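PDB 4B9G: CS6 fimbrial subunit B, CS6 fimbrial subunit A from Escherichia coli, which forms, with its partner subunit, the CS6 colonization factor fimbriae through which enterotoxigenic Escherichia coli probably adheres to host tissue. Local coordinates for residues Y39-T44 against V52-T57. Numbering follows the deposited sequence.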
loop_
_atom_site.group_PDB
_atom_site.type_symbol
_atom_site.label_atom_id
_atom_site.label_comp_id
_atom_site.label_asym_id
_atom_site.label_seq_id
_atom_site.Cartn_x
_atom_site.Cartn_y
_atom_site.Cartn_z
ATOM N N TYR A 39 7.425 3.204 0.239
ATOM C CA TYR A 39 6.626 4.330 -0.222
ATOM C C TYR A 39 5.621 4.647 0.879
ATOM O O TYR A 39 5.399 3.823 1.779
ATOM C CB TYR A 39 5.958 4.065 -1.581
ATOM C CG TYR A 39 4.891 2.991 -1.636
ATOM C CD1 TYR A 39 3.583 3.263 -1.275
ATOM C CD2 TYR A 39 5.185 1.712 -2.087
ATOM C CE1 TYR A 39 2.583 2.293 -1.382
ATOM C CE2 TYR A 39 4.200 0.729 -2.193
ATOM C CZ TYR A 39 2.893 1.030 -1.852
ATOM O OH TYR A 39 1.873 0.114 -1.963
ATOM N N THR A 40 5.013 5.820 0.796
ATOM C CA THR A 40 3.937 6.174 1.722
ATOM C C THR A 40 2.708 6.591 0.900
ATOM O O THR A 40 2.784 6.851 -0.324
ATOM C CB THR A 40 4.390 7.207 2.687
ATOM O OG1 THR A 40 5.381 6.784 3.613
ATOM C CG2 THR A 40 4.603 8.448 2.107
ATOM N N VAL A 41 1.575 6.605 1.581
ATOM C CA VAL A 41 0.270 6.898 0.999
ATOM C C VAL A 41 -0.410 7.920 1.904
ATOM O O VAL A 41 -0.429 7.749 3.138
ATOM C CB VAL A 41 -0.610 5.632 0.944
ATOM C CG1 VAL A 41 -1.948 5.930 0.260
ATOM C CG2 VAL A 41 0.129 4.486 0.263
ATOM N N GLU A 42 -0.975 8.971 1.312
ATOM C CA GLU A 42 -1.731 9.978 2.064
ATOM C C GLU A 42 -3.087 10.146 1.414
ATOM O O GLU A 42 -3.193 10.179 0.185
ATOM C CB GLU A 42 -0.965 11.308 2.141
ATOM C CG GLU A 42 0.450 11.120 2.714
ATOM C CD GLU A 42 1.127 12.392 3.201
ATOM O OE1 GLU A 42 0.674 13.499 2.876
ATOM O OE2 GLU A 42 2.143 12.287 3.905
ATOM N N MET A 43 -4.137 10.249 2.222
ATOM C CA MET A 43 -5.488 10.449 1.696
ATOM C C MET A 43 -6.355 11.224 2.673
ATOM O O MET A 43 -6.167 11.165 3.870
ATOM C CB MET A 43 -6.172 9.131 1.357
ATOM C CG MET A 43 -6.475 8.241 2.571
ATOM S SD MET A 43 -7.262 6.612 2.179
ATOM C CE MET A 43 -5.938 5.717 1.366
ATOM N N THR A 44 -7.299 11.992 2.165
ATOM C CA THR A 44 -8.348 12.546 3.052
ATOM C C THR A 44 -9.651 11.902 2.626
ATOM O O THR A 44 -9.926 11.760 1.479
ATOM C CB THR A 44 -8.443 14.112 3.063
ATOM O OG1 THR A 44 -7.229 14.666 3.567
ATOM C CG2 THR A 44 -9.586 14.615 3.949
ATOM N N VAL A 52 -12.648 2.160 4.170
ATOM C CA VAL A 52 -11.558 2.072 3.213
ATOM C C VAL A 52 -10.928 0.688 3.254
ATOM O O VAL A 52 -10.719 0.142 4.324
ATOM C CB VAL A 52 -10.462 3.136 3.533
ATOM C CG1 VAL A 52 -9.191 2.912 2.709
ATOM C CG2 VAL A 52 -11.026 4.540 3.319
ATOM N N LYS A 53 -10.565 0.130 2.129
ATOM C CA LYS A 53 -9.684 -0.993 1.890
ATOM C C LYS A 53 -8.420 -0.482 1.232
ATOM O O LYS A 53 -8.494 0.307 0.287
ATOM C CB LYS A 53 -10.321 -2.034 1.009
ATOM C CG LYS A 53 -9.571 -3.225 0.653
ATOM C CD LYS A 53 -10.292 -4.196 -0.210
ATOM C CE LYS A 53 -9.606 -5.431 -0.475
ATOM N NZ LYS A 53 -10.420 -6.240 -1.405
ATOM N N ILE A 54 -7.273 -0.948 1.717
ATOM C CA ILE A 54 -5.984 -0.574 1.134
ATOM C C ILE A 54 -5.074 -1.799 1.189
ATOM O O ILE A 54 -4.666 -2.226 2.271
ATOM C CB ILE A 54 -5.398 0.693 1.820
ATOM C CG1 ILE A 54 -4.027 1.006 1.242
ATOM C CG2 ILE A 54 -5.361 0.584 3.353
ATOM C CD1 ILE A 54 -3.478 2.338 1.676
ATOM N N VAL A 55 -4.779 -2.406 0.079
ATOM C CA VAL A 55 -4.127 -3.664 -0.075
ATOM C C VAL A 55 -3.291 -3.727 -1.364
ATOM O O VAL A 55 -3.763 -3.298 -2.396
ATOM C CB VAL A 55 -5.159 -4.830 0.028
ATOM C CG1 VAL A 55 -6.026 -4.813 -1.098
ATOM C CG2 VAL A 55 -4.540 -6.119 0.068
ATOM N N PRO A 56 -2.034 -4.223 -1.286
ATOM C CA PRO A 56 -1.314 -4.380 -2.553
ATOM C C PRO A 56 -2.098 -5.252 -3.515
ATOM O O PRO A 56 -2.726 -6.235 -3.120
ATOM C CB PRO A 56 -0.016 -5.066 -2.115
ATOM C CG PRO A 56 0.138 -4.659 -0.645
ATOM C CD PRO A 56 -1.253 -4.679 -0.123
ATOM N N THR A 57 -2.042 -4.937 -4.767
ATOM C CA THR A 57 -2.553 -5.728 -5.821
ATOM C C THR A 57 -1.851 -7.063 -5.871
ATOM O O THR A 57 -0.673 -7.198 -5.594
ATOM C CB THR A 57 -2.521 -4.880 -7.060
ATOM O OG1 THR A 57 -3.057 -3.579 -6.685
ATOM C CG2 THR A 57 -3.341 -5.440 -8.050
#
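Val41 and Met43 of strand 39-44 face Val52 and Ile54 of strand 52-56; the axes of the two segments approach to 11.2 Å and run nearly antiparallel, 164° apart. At such a spacing no backbone hydrogen bond joins the two; the CA atoms of Val41 and Ile54, closest partners in register, stand 9.7 Å apart, and side chains alone bridge the interval. This is how the two layers of an immunoglobulin-like β-sandwich, the fold of chaperone-usher pilins and consistent with the donor-strand complementation of this subunit, meet in its hydrophobic core: strand 37-44 hydrogen-bonds within its layer to strands 21-28 and 108-119, while strand 51-56 pairs with 128-142. All the residues that touch belong to the CssB part of the engineered fusion. Ile54 is extended, with CG1 anti to the backbone N (chi1 177°), which carries CD1 out to meet Val41 CG1 tip to tip at 4.2 Å. The same methyl meets Met43, whose chain turns at chi3 (69°) so that CE comes obliquely to Ile54 CD1, also at 4.2 Å. At the bend itself, Met43 SD lies 4.2 Å from Val52 CG1, so one thioether spans two successive inward residues of the opposing strand. Phe111 flanks both Met43 and Ile54, and Leu134 packs against Val41.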